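PDB 2PK0: Serine/threonine protein phosphatase Stp1 from Streptococcus agalactiae, which probably removes phosphate from phosphoserine and phosphothreonine in proteins, as a metal-dependent phosphatase of the PP2C family. Local coordinates for residues N20-I25 / N237-A241; G42-A48 / Y99-T104. One frame throughout, in Å; residues are numbered along the deposited sequence.

Contact 1 (N20-I25 / N237-A241)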
loop_
_atom_site.group_PDB
_atom_site.type_symbol
_atom_site.label_atom_id
_atom_site.label_comp_id
_atom_site.label_asym_id
_atom_site.label_seq_id
_atom_site.Cartn_x
_atom_site.Cartn_y
_atom_site.Cartn_z
ATOM N N ASN A 20 -14.415 0.954 12.855
ATOM C CA ASN A 20 -13.908 -0.315 12.393
ATOM C C ASN A 20 -12.722 -0.069 11.473
ATOM O O ASN A 20 -12.814 0.709 10.522
ATOM C CB ASN A 20 -15.027 -1.076 11.677
ATOM C CG ASN A 20 -14.658 -2.492 11.373
ATOM O OD1 ASN A 20 -15.138 -3.073 10.413
ATOM N ND2 ASN A 20 -13.788 -3.051 12.174
ATOM N N ASN A 21 -11.608 -0.720 11.780
ATOM C CA ASN A 21 -10.397 -0.617 10.980
ATOM C C ASN A 21 -10.309 -1.791 10.013
ATOM O O ASN A 21 -9.939 -2.883 10.422
ATOM C CB ASN A 21 -9.169 -0.629 11.894
ATOM C CG ASN A 21 -7.880 -0.251 11.167
ATOM O OD1 ASN A 21 -7.857 -0.073 9.951
ATOM N ND2 ASN A 21 -6.801 -0.116 11.925
ATOM N N GLN A 22 -10.604 -1.566 8.735
ATOM C CA GLN A 22 -10.513 -2.651 7.754
ATOM C C GLN A 22 -9.188 -2.619 6.967
ATOM O O GLN A 22 -9.047 -3.291 5.940
ATOM C CB GLN A 22 -11.709 -2.632 6.794
ATOM C CG GLN A 22 -13.078 -2.554 7.465
ATOM C CD GLN A 22 -14.216 -2.641 6.462
ATOM O OE1 GLN A 22 -14.334 -1.810 5.544
ATOM N NE2 GLN A 22 -15.065 -3.657 6.630
ATOM N N ASP A 23 -8.229 -1.820 7.434
ATOM C CA ASP A 23 -6.890 -1.865 6.870
ATOM C C ASP A 23 -6.121 -2.964 7.595
ATOM O O ASP A 23 -6.387 -3.205 8.782
ATOM C CB ASP A 23 -6.147 -0.550 7.088
ATOM C CG ASP A 23 -6.592 0.577 6.149
ATOM O OD1 ASP A 23 -7.375 0.349 5.203
ATOM O OD2 ASP A 23 -6.129 1.719 6.376
ATOM N N PHE A 24 -5.179 -3.614 6.903
ATOM C CA PHE A 24 -4.200 -4.498 7.565
ATOM C C PHE A 24 -2.772 -4.251 7.066
ATOM O O PHE A 24 -2.566 -4.014 5.887
ATOM C CB PHE A 24 -4.570 -5.980 7.392
ATOM C CG PHE A 24 -4.155 -6.856 8.562
ATOM C CD1 PHE A 24 -4.857 -6.821 9.762
ATOM C CD2 PHE A 24 -3.076 -7.713 8.462
ATOM C CE1 PHE A 24 -4.479 -7.629 10.847
ATOM C CE2 PHE A 24 -2.697 -8.519 9.529
ATOM C CZ PHE A 24 -3.398 -8.477 10.724
ATOM N N ILE A 25 -1.795 -4.298 7.967
ATOM C CA ILE A 25 -0.375 -4.138 7.600
ATOM C C ILE A 25 0.562 -5.072 8.405
ATOM O O ILE A 25 0.335 -5.318 9.605
ATOM C CB ILE A 25 0.070 -2.668 7.733
ATOM C CG1 ILE A 25 1.311 -2.375 6.885
ATOM C CG2 ILE A 25 0.300 -2.283 9.174
ATOM C CD1 ILE A 25 1.775 -0.930 7.011
ATOM N N ASN A 237 -9.727 4.911 7.737
ATOM C CA ASN A 237 -8.610 4.217 8.355
ATOM C C ASN A 237 -7.302 4.679 7.738
ATOM O O ASN A 237 -7.207 4.813 6.526
ATOM C CB ASN A 237 -8.741 2.706 8.172
ATOM C CG ASN A 237 -10.077 2.162 8.638
ATOM O OD1 ASN A 237 -10.632 1.254 8.013
ATOM N ND2 ASN A 237 -10.587 2.684 9.748
ATOM N N ILE A 238 -6.312 4.954 8.581
ATOM C CA ILE A 238 -4.994 5.404 8.119
ATOM C C ILE A 238 -3.995 4.320 8.432
ATOM O O ILE A 238 -4.009 3.785 9.535
ATOM C CB ILE A 238 -4.552 6.624 8.884
ATOM C CG1 ILE A 238 -5.750 7.533 9.156
ATOM C CG2 ILE A 238 -3.474 7.322 8.141
ATOM C CD1 ILE A 238 -5.588 8.388 10.397
ATOM N N THR A 239 -3.132 3.983 7.476
ATOM C CA THR A 239 -2.204 2.864 7.643
ATOM C C THR A 239 -0.952 3.148 6.849
ATOM O O THR A 239 -1.041 3.427 5.662
ATOM C CB THR A 239 -2.846 1.549 7.177
ATOM O OG1 THR A 239 -3.885 1.187 8.101
ATOM C CG2 THR A 239 -1.838 0.431 7.148
ATOM N N VAL A 240 0.210 3.141 7.512
ATOM C CA VAL A 240 1.452 3.585 6.875
ATOM C C VAL A 240 2.631 2.653 7.169
ATOM O O VAL A 240 2.854 2.259 8.319
ATOM C CB VAL A 240 1.844 5.049 7.294
ATOM C CG1 VAL A 240 2.949 5.594 6.412
ATOM C CG2 VAL A 240 0.664 5.995 7.224
ATOM N N ALA A 241 3.373 2.285 6.126
ATOM C CA ALA A 241 4.707 1.705 6.298
ATOM C C ALA A 241 5.757 2.711 5.866
ATOM O O ALA A 241 5.696 3.252 4.752
ATOM C CB ALA A 241 4.854 0.449 5.493
HETATM O O HOH W 1 -8.086 2.883 4.413
HETATM O O HOH W 2 -10.076 0.284 5.250
#
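Asn237 meets the loop residues 20-22 with both ends of its amide. Its ND2 donates to Asn20 O at 3.1 Å, with the acceptor close to the amide plane, and gives a further hydrogen bond to Ile14 O. OD1 accepts Gln22 N at 2.9 Å, the donor standing 53° above the carbonyl plane. Two backbone partners on the loop thus fix the rotation of this amide. Asn21 OD1 approaches its CB and CG, both at 3.4 Å, the two amide planes crossing at a slant; that same oxygen closes an Asx turn by accepting Asp23 N, while Asn21 ND2 turns to Thr12. Asp23 comes in with its carboxylate almost perpendicular to the Asn237 amide. Water 1 lies within bonding distance of Asp23 OD1 and Asn237 O, and water 2, a magnesium ligand, of Asp23 OD1 and Asn237 OD1, though each has more acceptors in reach than protons. At Thr239, OG1 lies 2.9 Å from Asp23 OD2, but its one proton may go instead to Thr12 OG1; Ser196 OG also bonds to OD2. The torsion that sets this hydroxyl beside the backbone N (chi1 -70°) turns CG2 the other way, where it packs 3.7 Å from Ile25 CB. Farther on, the extended Ile25 side chain puts CD1 3.6 Å from Val240 O and 3.7 Å from Ala241 CB. The two strands run nearly parallel, 18° apart, and belong to the two facing sheets of the PP2C beta-sandwich, so side chains rather than backbone ladders join them. The polar half of the contact lies beside the magnesium site and the apolar half between the sheets; Asp23 takes part as a second-shell residue, probably orienting water 2 on the metal.

Contact 2 (G42-A48 / Y99-T104). With MG (magnesium ion), chain E.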
loop_
_atom_site.group_PDB
_atom_site.type_symbol
_atom_site.label_atom_id
_atom_site.label_comp_id
_atom_site.label_asym_id
_atom_site.label_seq_id
_atom_site.Cartn_x
_atom_site.Cartn_y
_atom_site.Cartn_z
ATOM N N GLY A 42 -9.032 -3.092 2.993
ATOM C CA GLY A 42 -10.254 -3.828 2.705
ATOM C C GLY A 42 -11.525 -2.994 2.597
ATOM O O GLY A 42 -11.610 -1.894 3.152
ATOM N N MET A 43 -12.504 -3.512 1.861
ATOM C CA MET A 43 -13.828 -2.912 1.779
ATOM C C MET A 43 -14.919 -3.986 1.915
ATOM O O MET A 43 -14.690 -5.171 1.662
ATOM C CB MET A 43 -13.980 -2.159 0.461
ATOM C CG MET A 43 -13.833 -3.043 -0.771
ATOM S SD MET A 43 -13.985 -2.161 -2.339
ATOM C CE MET A 43 -14.501 -3.480 -3.446
ATOM N N GLY A 44 -16.110 -3.568 2.321
ATOM C CA GLY A 44 -17.238 -4.487 2.460
ATOM C C GLY A 44 -17.844 -4.401 3.841
ATOM O O GLY A 44 -17.110 -4.376 4.832
ATOM N N GLY A 45 -19.178 -4.365 3.906
ATOM C CA GLY A 45 -19.916 -4.221 5.171
ATOM C C GLY A 45 -19.709 -5.350 6.169
ATOM O O GLY A 45 -19.297 -6.438 5.782
ATOM N N HIS A 46 -20.015 -5.074 7.440
ATOM C CA HIS A 46 -19.767 -5.963 8.605
ATOM C C HIS A 46 -18.757 -7.120 8.467
ATOM O O HIS A 46 -19.133 -8.284 8.248
ATOM C CB HIS A 46 -21.078 -6.437 9.288
ATOM C CG HIS A 46 -22.266 -6.509 8.375
ATOM N ND1 HIS A 46 -22.427 -7.503 7.430
ATOM C CD2 HIS A 46 -23.364 -5.721 8.281
ATOM C CE1 HIS A 46 -23.562 -7.312 6.781
ATOM N NE2 HIS A 46 -24.151 -6.239 7.280
ATOM N N ARG A 47 -17.481 -6.743 8.577
ATOM C CA ARG A 47 -16.307 -7.636 8.669
ATOM C C ARG A 47 -15.761 -8.269 7.384
ATOM O O ARG A 47 -14.778 -9.002 7.436
ATOM C CB ARG A 47 -16.392 -8.642 9.842
ATOM C CG ARG A 47 -16.683 -7.964 11.180
ATOM C CD ARG A 47 -16.064 -8.665 12.355
ATOM N NE ARG A 47 -14.605 -8.553 12.365
ATOM C CZ ARG A 47 -13.919 -7.516 12.852
ATOM N NH1 ARG A 47 -14.548 -6.466 13.373
ATOM N NH2 ARG A 47 -12.591 -7.531 12.810
ATOM N N ALA A 48 -16.367 -7.971 6.236
ATOM C CA ALA A 48 -15.860 -8.487 4.955
ATOM C C ALA A 48 -14.589 -7.757 4.534
ATOM O O ALA A 48 -13.735 -8.327 3.857
ATOM C CB ALA A 48 -16.908 -8.378 3.861
ATOM N N TYR A 99 -21.213 -12.148 1.736
ATOM C CA TYR A 99 -20.382 -10.977 2.010
ATOM C C TYR A 99 -20.481 -10.009 0.846
ATOM O O TYR A 99 -19.791 -10.168 -0.176
ATOM C CB TYR A 99 -18.921 -11.362 2.231
ATOM C CG TYR A 99 -18.624 -12.009 3.566
ATOM C CD1 TYR A 99 -17.992 -13.247 3.632
ATOM C CD2 TYR A 99 -18.955 -11.382 4.761
ATOM C CE1 TYR A 99 -17.696 -13.841 4.840
ATOM C CE2 TYR A 99 -18.667 -11.975 5.977
ATOM C CZ TYR A 99 -18.039 -13.208 6.004
ATOM O OH TYR A 99 -17.744 -13.815 7.200
ATOM N N LYS A 100 -21.339 -9.010 1.013
ATOM C CA LYS A 100 -21.601 -8.038 -0.035
ATOM C C LYS A 100 -20.376 -7.165 -0.293
ATOM O O LYS A 100 -19.958 -6.412 0.581
ATOM C CB LYS A 100 -22.791 -7.153 0.356
ATOM C CG LYS A 100 -24.005 -7.905 0.896
ATOM C CD LYS A 100 -24.605 -8.842 -0.156
ATOM C CE LYS A 100 -26.093 -9.066 0.087
ATOM N NZ LYS A 100 -26.397 -9.252 1.537
ATOM N N GLY A 101 -19.804 -7.293 -1.486
ATOM C CA GLY A 101 -18.736 -6.400 -1.950
ATOM C C GLY A 101 -17.402 -6.542 -1.236
ATOM O O GLY A 101 -16.748 -5.549 -0.926
ATOM N N MET A 102 -17.007 -7.781 -0.963
ATOM C CA MET A 102 -15.736 -8.064 -0.308
ATOM C C MET A 102 -14.564 -7.849 -1.247
ATOM O O MET A 102 -14.585 -8.302 -2.402
ATOM C CB MET A 102 -15.700 -9.504 0.178
ATOM C CG MET A 102 -14.392 -9.893 0.797
ATOM S SD MET A 102 -14.631 -11.122 2.058
ATOM C CE MET A 102 -14.201 -12.549 1.155
ATOM N N GLY A 103 -13.543 -7.154 -0.750
ATOM C CA GLY A 103 -12.354 -6.930 -1.535
ATOM C C GLY A 103 -11.321 -6.099 -0.811
ATOM O O GLY A 103 -11.626 -5.469 0.205
ATOM N N THR A 104 -10.100 -6.083 -1.339
ATOM C CA THR A 104 -9.061 -5.268 -0.749
ATOM C C THR A 104 -8.111 -4.640 -1.770
ATOM O O THR A 104 -7.916 -5.176 -2.846
ATOM C CB THR A 104 -8.251 -6.053 0.303
ATOM O OG1 THR A 104 -7.227 -5.199 0.824
ATOM C CG2 THR A 104 -7.613 -7.285 -0.299
HETATM MG MG MG E . -11.112 0.050 3.484
HETATM O O HOH W 3 -12.165 0.875 1.652
HETATM O O HOH W 4 -12.798 0.348 4.135
HETATM O O HOH W 5 -10.826 2.222 3.546
HETATM O O HOH W 2 -10.076 0.284 5.250
#
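Gly103 O takes two contacts from the neighbouring strand of a short antiparallel ladder: Met43 N donates to it at 2.7 Å, and Gly42 CA adds a C-H...O contact at 3.3 Å. Met43 and Gly103 form the hydrogen-bonded pair, closed on its other side by a weak bond from Gly103 N to Met43 O, and Gly42 and Thr104 form the non-hydrogen-bonded pair next to it. The ladder joins strands 35-43 and 103-112 at one end of a PP2C sheet. At that end Gly42 O binds a magnesium ion at 2.0 Å, together with Asp41 OD1 and four waters, so the carbonyl just before Met43 is committed to the metal. On the face that Met43 shares with Gly103, CG sits between the backbone N and the carbonyl carbon (chi1 61°), 3.4 Å from Gly103 O; the extended chain beyond it carries CE to 4.0 Å from Gly101 O. Beyond the ladder, residues 99-102 make a type II turn in which Gly101 takes the positive phi of the third position. The other segment leaves through Gly44 and Gly45 into Arg47, the N-cap of helix 48-64, and brings Ala48 back against the turn. Ala48 CB touches Tyr99 CD2 at 3.7 Å, approaching the ring obliquely, whereas His46 O lies at the ring edge. Met102 packs between helices 48-64 and 72-96, meeting Ala52, Ile90 and Leu93. Its CG is anti to the backbone N (chi1 177°), and the bends that follow bring SD to 3.4 Å from Ala48 O and 4.0 Å from Ala48 CB.

How the contacts relate
Contact 1 is buried and joins the two sheets face to face, whereas contact 2 lies farther out, partly exposed, and joins neighbouring strands within one sheet to the start of helix 48-64. Side-chain amides, a carboxylate and waters carry the first; backbone bonds and glycines, with an apolar patch at the start of the helix, carry the second. Strands 23-29 and 35-43 are consecutive in the chain and adjacent in the sheet, and the two contacts touch there: Gln22 O probably accepts Gly42 N at 3.0 Å, and Gln22 NE2 probably donates to Gly44 O. Water 2 belongs to both, so the magnesium held by Gly42 is reached directly from contact 2 and through that water from contact 1.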